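Local coordinates for centrosomal P4.1-associated protein (Danio rerio, PDB 4LD1) that probably binds tubulin and takes part in centriole assembly and elongation, the present chain being its C-terminal G-box domain, at residues 48-51 and 52-56; 147-150 and 151-155. One frame throughout, in Å; residues are numbered along the deposited sequence. Where two conformers were deposited one is given.

Overall arrangement
Interaction 1 (48-51 with 52-56) and interaction 2 (147-150 with 151-155) are the turn regions of two hairpins in one long run of antiparallel strands, each strand paired with the next along the chain. Their centres lie about 53 Å apart, on opposite sides of the chain's centre, and they do not touch. Both are surface contacts. The first joins strands 46-49 and 55-59, the second strands 144-148 and 154-158. They share a backbone plan, a type I turn steadied by an aspartate, but the covering chemistry differs: methionine over a guanidinium in interaction 1, lysine over a tyrosine ring in interaction 2, where Thr-153 is buried.

Interaction 1 (48-51 and 52-56)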
ATOM      1  N   HIS A  48      -7.397 -16.501  12.729  1.00 19.31           N
ATOM      2  CA  HIS A  48      -7.865 -15.820  13.914  1.00 19.34           C
ATOM      3  C   HIS A  48      -9.049 -14.905  13.577  1.00 19.91           C
ATOM      4  O   HIS A  48      -8.910 -13.897  12.885  1.00 21.16           O
ATOM      5  CB  HIS A  48      -6.705 -15.042  14.493  1.00 24.65           C
ATOM      6  CG  HIS A  48      -6.886 -14.644  15.915  1.00 24.99           C
ATOM      7  ND1 HIS A  48      -5.875 -14.078  16.659  1.00 23.92           N
ATOM      8  CD2 HIS A  48      -7.957 -14.733  16.742  1.00 25.50           C
ATOM      9  CE1 HIS A  48      -6.317 -13.822  17.874  1.00 25.35           C
ATOM     10  NE2 HIS A  48      -7.576 -14.215  17.951  1.00 24.65           N
ATOM     11  N   THR A  49     -10.219 -15.302  14.057  1.00 20.35           N
ATOM     12  CA  THR A  49     -11.459 -14.595  13.854  1.00 19.63           C
ATOM     13  C   THR A  49     -11.758 -13.806  15.115  1.00 20.24           C
ATOM     14  O   THR A  49     -11.767 -14.371  16.222  1.00 21.34           O
ATOM     15  CB  THR A  49     -12.616 -15.549  13.526  1.00 24.80           C
ATOM     16  OG1 THR A  49     -12.308 -16.309  12.347  1.00 27.39           O
ATOM     17  CG2 THR A  49     -13.887 -14.782  13.309  1.00 28.10           C
ATOM     18  N   MET A  50     -11.972 -12.499  14.933  1.00 21.89           N
ATOM     19  CA  MET A  50     -12.154 -11.571  16.039  1.00 23.70           C
ATOM     20  C   MET A  50     -13.634 -11.192  16.225  1.00 23.21           C
ATOM     21  O   MET A  50     -14.459 -11.424  15.339  1.00 24.80           O
ATOM     22  CB  MET A  50     -11.329 -10.313  15.796  1.00 22.15           C
ATOM     23  CG  MET A  50      -9.835 -10.544  15.612  1.00 23.98           C
ATOM     24  SD  MET A  50      -9.102 -11.281  17.081  1.00 35.80           S
ATOM     25  CE  MET A  50      -7.584 -10.357  17.225  1.00 46.18           C
ATOM     26  N   PRO A  51     -13.984 -10.630  17.387  1.00 25.35           N
ATOM     27  CA  PRO A  51     -15.393 -10.263  17.613  1.00 26.35           C
ATOM     28  C   PRO A  51     -15.939  -9.219  16.643  1.00 28.64           C
ATOM     29  O   PRO A  51     -17.155  -9.210  16.387  1.00 33.32           O
ATOM     30  CB  PRO A  51     -15.379  -9.700  19.032  1.00 32.39           C
ATOM     31  CG  PRO A  51     -14.272 -10.453  19.710  1.00 31.42           C
ATOM     32  CD  PRO A  51     -13.198 -10.565  18.630  1.00 26.74           C
ATOM     33  N   ASP A  52     -15.066  -8.355  16.128  1.00 26.07           N
ATOM     34  CA  ASP A  52     -15.456  -7.328  15.165  1.00 27.42           C
ATOM     35  C   ASP A  52     -15.597  -7.889  13.753  1.00 27.09           C
ATOM     36  O   ASP A  52     -15.869  -7.145  12.801  1.00 27.74           O
ATOM     37  CB  ASP A  52     -14.502  -6.126  15.216  1.00 28.68           C
ATOM     38  CG  ASP A  52     -13.076  -6.455  14.771  1.00 27.05           C
ATOM     39  OD1 ASP A  52     -12.843  -7.542  14.200  1.00 25.18           O
ATOM     40  OD2 ASP A  52     -12.189  -5.588  14.969  1.00 25.65           O
ATOM     41  N   GLN A  53     -15.407  -9.202  13.642  1.00 24.85           N
ATOM     42  CA  GLN A  53     -15.654  -9.981  12.430  1.00 29.22           C
ATOM     43  C   GLN A  53     -14.490  -9.931  11.454  1.00 27.24           C
ATOM     44  O   GLN A  53     -14.549 -10.534  10.377  1.00 31.03           O
ATOM     45  CB  GLN A  53     -16.969  -9.578  11.747  1.00 32.54           C
ATOM     46  CG  GLN A  53     -18.175  -9.667  12.667  1.00 42.32           C
ATOM     47  CD  GLN A  53     -18.345 -11.053  13.265  1.00 62.51           C
ATOM     48  OE1 GLN A  53     -18.430 -11.209  14.483  1.00 73.40           O
ATOM     49  NE2 GLN A  53     -18.391 -12.067  12.407  1.00 69.23           N
ATOM     50  N   ARG A  54     -13.427  -9.229  11.816  1.00 21.38           N
ATOM     51  CA  ARG A  54     -12.231  -9.308  10.995  1.00 24.11           C
ATOM     52  C   ARG A  54     -11.614 -10.692  11.171  1.00 21.78           C
ATOM     53  O   ARG A  54     -11.755 -11.337  12.220  1.00 22.24           O
ATOM     54  CB  ARG A  54     -11.238  -8.157  11.281  1.00 25.34           C
ATOM     55  CG  ARG A  54     -10.262  -8.346  12.420  1.00 24.29           C
ATOM     56  CD  ARG A  54      -9.457  -7.018  12.621  1.00 20.89           C
ATOM     57  NE  ARG A  54      -8.334  -7.229  13.544  1.00 25.26           N
ATOM     58  CZ  ARG A  54      -8.412  -7.144  14.872  1.00 23.23           C
ATOM     59  NH1 ARG A  54      -9.558  -6.845  15.487  1.00 22.92           N
ATOM     60  NH2 ARG A  54      -7.333  -7.359  15.592  1.00 24.49           N
ATOM     61  N   VAL A  55     -10.986 -11.169  10.109  1.00 20.41           N
ATOM     62  CA  VAL A  55     -10.320 -12.459  10.105  1.00 20.51           C
ATOM     63  C   VAL A  55      -8.864 -12.244   9.729  1.00 18.12           C
ATOM     64  O   VAL A  55      -8.560 -11.603   8.709  1.00 20.20           O
ATOM     65  CB  VAL A  55     -10.940 -13.450   9.111  1.00 24.26           C
ATOM     66  CG1 VAL A  55     -10.235 -14.817   9.232  1.00 28.98           C
ATOM     67  CG2 VAL A  55     -12.434 -13.622   9.367  1.00 26.38           C
ATOM     68  N   ILE A  56      -7.983 -12.773  10.570  1.00 18.98           N
ATOM     69  CA  ILE A  56      -6.555 -12.687  10.365  1.00 17.63           C
ATOM     70  C   ILE A  56      -6.039 -14.079   9.960  1.00 19.55           C
ATOM     71  O   ILE A  56      -6.280 -15.087  10.648  1.00 21.52           O
ATOM     72  CB  ILE A  56      -5.836 -12.200  11.640  1.00 18.93           C
ATOM     73  CG1 ILE A  56      -6.432 -10.879  12.149  1.00 20.99           C
ATOM     74  CG2 ILE A  56      -4.354 -12.050  11.408  1.00 20.40           C
ATOM     75  CD1 ILE A  56      -6.686 -10.862  13.626  1.00 22.31           C
TER
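The first torsions of Met-50 and Arg-54 turn their side chains onto each other: a chi1 of 86° places Arg-54 CG between its own backbone N and carbonyl carbon, whereas Met-50 CG stands beside its backbone N (chi1 -58°). The arginine chain then runs extended as far as NE, and Met-50 CG lies over the centre of the guanidinium, 3.7 Å from its plane. Further bends in the methionine chain bring Met-50 CE to 3.4 Å from Arg-54 NH2. The same methionine also packs on Ile-56, with its CG 3.7 Å from Ile-56 CD1, and its SD sits over one face of the His-48 ring, toward the rim.

Asp-52 meets the guanidinium at its edge. Arg-54 NH1 forms a salt bridge of 3.0 Å to Asp-52 OD2, nearly in the guanidinium plane but tilted well out of the carboxylate plane, while Asp-52 OD1 accepts from Arg-54 N at 3.0 Å and closes an Asx turn. Both carboxylate oxygens are thus engaged by one residue. In the backbone, Gln-53 N bonds to Met-50 O and Met-50 N to Arg-54 O; reciprocal bonds join His-48 and Ile-56. Backbone hydrogen bonds of Thr-49 with Val-37 and of Val-55 with Thr-68 carry the pairing on to the neighbouring strands. With Gln-53 at phi 83°, this is a type I turn with a G1 bulge, a classic closure for a hairpin between consecutive strands of a beta-meander.

Interaction 2 (147-150 and 151-155); sequences REYP and DGTVK
Over one face of the Tyr-149 ring lies the ammonium of Lys-155, its aliphatic part passing near CE1, and at the ring's edge, near its plane, lies the carbonyl oxygen of Thr-153. NZ stands 4.0 Å from the Tyr-149 ring centroid and 13° off the ring normal, the geometry of a cation-pi contact. The lysine crosses the ring at about a right angle, with Lys-155 CG 3.5 Å from Tyr-149 CE1, and a bend at chi4 (58°) turns the ammonium back over the ring. Lys-155 was modelled in two conformers, so this contact and the weak bond of NZ to Thr-153 OG1 hold for the one described.

Gly-152 N bonds to Tyr-149 O at 3.0 Å and Tyr-149 N to Thr-153 O at 2.9 Å, while Arg-147 and Lys-155 bond to each other N to O in both directions. Gly-152, at phi 94°, has the left-handed backbone of the bulge position, and with the two bonds around Tyr-149 this makes a type I turn with a G1 bulge. Glu-148 OE1 accepts from Arg-137 N, and Val-154 pairs with Gln-166, tying the hairpin to the strands flanking it.

The threonine hydroxyl has a stronger partner than the lysine: Thr-153 OG1 donates to the syn lone pair of Asp-151 OD1 at 2.7 Å. Both Asp-151 OD1 and Thr-153 OG1 also rest against Tyr-149 CB, each at 3.5 Å. The same carboxylate oxygen takes Thr-153 N at 3.0 Å from above the carboxylate plane, so two donors of one residue hold it in an Asx turn, set on a hairpin between consecutive strands of the G-box domain.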
ATOM      1  N   ARG A 147       9.518  22.315 -16.676  1.00 21.77           N
ATOM      2  CA  ARG A 147       9.949  22.431 -15.293  1.00 23.24           C
ATOM      3  C   ARG A 147       9.940  23.873 -14.805  1.00 22.82           C
ATOM      4  O   ARG A 147      10.331  24.798 -15.537  1.00 24.11           O
ATOM      5  CB  ARG A 147      11.350  21.843 -15.152  1.00 22.99           C
ATOM      6  CG  ARG A 147      11.915  21.878 -13.754  1.00 27.48           C
ATOM      7  CD  ARG A 147      13.174  21.041 -13.692  1.00 29.54           C
ATOM      8  NE  ARG A 147      13.776  21.007 -12.366  1.00 37.64           N
ATOM      9  CZ  ARG A 147      14.657  20.094 -11.978  1.00 50.30           C
ATOM     10  NH1 ARG A 147      15.040  19.146 -12.819  1.00 53.29           N
ATOM     11  NH2 ARG A 147      15.159  20.125 -10.750  1.00 60.74           N
ATOM     12  N   GLU A 148       9.466  24.037 -13.568  1.00 21.27           N
ATOM     13  CA  GLU A 148       9.528  25.284 -12.813  1.00 23.69           C
ATOM     14  C   GLU A 148      10.849  25.410 -12.082  1.00 23.16           C
ATOM     15  O   GLU A 148      11.370  24.411 -11.564  1.00 23.51           O
ATOM     16  CB  GLU A 148       8.447  25.285 -11.731  1.00 28.77           C
ATOM     17  CG  GLU A 148       7.075  24.952 -12.195  1.00 31.91           C
ATOM     18  CD  GLU A 148       6.079  24.825 -11.049  1.00 33.19           C
ATOM     19  OE1 GLU A 148       6.380  24.213  -9.969  1.00 29.49           O
ATOM     20  OE2 GLU A 148       4.968  25.338 -11.239  1.00 42.24           O
ATOM     21  N   TYR A 149      11.356  26.638 -11.991  1.00 22.27           N
ATOM     22  CA  TYR A 149      12.603  26.912 -11.304  1.00 23.90           C
ATOM     23  C   TYR A 149      12.364  27.959 -10.224  1.00 20.78           C
ATOM     24  O   TYR A 149      11.438  28.781 -10.339  1.00 22.74           O
ATOM     25  CB  TYR A 149      13.628  27.415 -12.323  1.00 25.12           C
ATOM     26  CG  TYR A 149      14.055  26.320 -13.256  1.00 25.73           C
ATOM     27  CD1 TYR A 149      13.292  25.995 -14.363  1.00 26.01           C
ATOM     28  CD2 TYR A 149      15.195  25.580 -13.007  1.00 29.45           C
ATOM     29  CE1 TYR A 149      13.664  24.985 -15.207  1.00 28.10           C
ATOM     30  CE2 TYR A 149      15.580  24.559 -13.857  1.00 30.66           C
ATOM     31  CZ  TYR A 149      14.807  24.271 -14.953  1.00 29.79           C
ATOM     32  OH  TYR A 149      15.171  23.257 -15.809  1.00 37.05           O
ATOM     33  N   PRO A 150      13.206  27.965  -9.182  1.00 24.28           N
ATOM     34  CA  PRO A 150      12.952  28.880  -8.062  1.00 24.58           C
ATOM     35  C   PRO A 150      13.169  30.353  -8.389  1.00 24.87           C
ATOM     36  O   PRO A 150      12.700  31.201  -7.623  1.00 29.82           O
ATOM     37  CB  PRO A 150      13.930  28.393  -6.982  1.00 27.35           C
ATOM     38  CG  PRO A 150      15.033  27.731  -7.747  1.00 26.45           C
ATOM     39  CD  PRO A 150      14.357  27.078  -8.921  1.00 23.90           C
ATOM     40  N   ASP A 151      13.839  30.657  -9.496  1.00 25.12           N
ATOM     41  CA  ASP A 151      14.007  32.037  -9.930  1.00 26.19           C
ATOM     42  C   ASP A 151      12.757  32.540 -10.658  1.00 30.84           C
ATOM     43  O   ASP A 151      12.736  33.668 -11.144  1.00 30.22           O
ATOM     44  CB  ASP A 151      15.271  32.202 -10.796  1.00 28.62           C
ATOM     45  CG  ASP A 151      15.168  31.523 -12.164  1.00 30.63           C
ATOM     46  OD1 ASP A 151      14.160  30.848 -12.452  1.00 27.89           O
ATOM     47  OD2 ASP A 151      16.125  31.671 -12.963  1.00 35.82           O
ATOM     48  N   GLY A 152      11.726  31.696 -10.734  1.00 23.95           N
ATOM     49  CA  GLY A 152      10.440  32.092 -11.270  1.00 26.46           C
ATOM     50  C   GLY A 152      10.271  31.776 -12.749  1.00 27.66           C
ATOM     51  O   GLY A 152       9.197  31.972 -13.316  1.00 29.02           O
ATOM     52  N   THR A 153      11.333  31.302 -13.385  1.00 23.33           N
ATOM     53  CA  THR A 153      11.232  30.884 -14.766  1.00 25.25           C
ATOM     54  C   THR A 153      10.579  29.499 -14.878  1.00 21.94           C
ATOM     55  O   THR A 153      10.549  28.699 -13.931  1.00 24.05           O
ATOM     56  CB  THR A 153      12.598  30.848 -15.481  1.00 27.00           C
ATOM     57  OG1 THR A 153      13.469  29.907 -14.842  1.00 27.73           O
ATOM     58  CG2 THR A 153      13.247  32.244 -15.508  1.00 32.40           C
ATOM     59  N   VAL A 154      10.059  29.249 -16.070  1.00 24.01           N
ATOM     60  CA  VAL A 154       9.539  27.965 -16.480  1.00 22.21           C
ATOM     61  C   VAL A 154      10.186  27.632 -17.811  1.00 23.03           C
ATOM     62  O   VAL A 154      10.148  28.430 -18.751  1.00 24.98           O
ATOM     63  CB  VAL A 154       8.022  27.990 -16.629  1.00 24.56           C
ATOM     64  CG1 VAL A 154       7.513  26.656 -17.097  1.00 25.85           C
ATOM     65  CG2 VAL A 154       7.371  28.349 -15.295  1.00 26.53           C
ATOM     66  N   LYS A 155      10.798  26.457 -17.879  0.53 22.81           N
ATOM     67  CA  LYS A 155      11.482  25.978 -19.068  0.53 24.37           C
ATOM     68  C   LYS A 155      10.781  24.759 -19.647  0.53 21.41           C
ATOM     69  O   LYS A 155      10.487  23.801 -18.925  0.53 23.23           O
ATOM     70  CB  LYS A 155      12.944  25.638 -18.756  0.53 25.30           C
ATOM     71  CG  LYS A 155      13.775  26.821 -18.237  0.53 37.53           C
ATOM     72  CD  LYS A 155      15.269  26.510 -18.218  0.53 50.07           C
ATOM     73  CE  LYS A 155      16.104  27.725 -17.819  0.53 56.72           C
ATOM     74  NZ  LYS A 155      15.737  28.275 -16.482  0.53 60.76           N
TER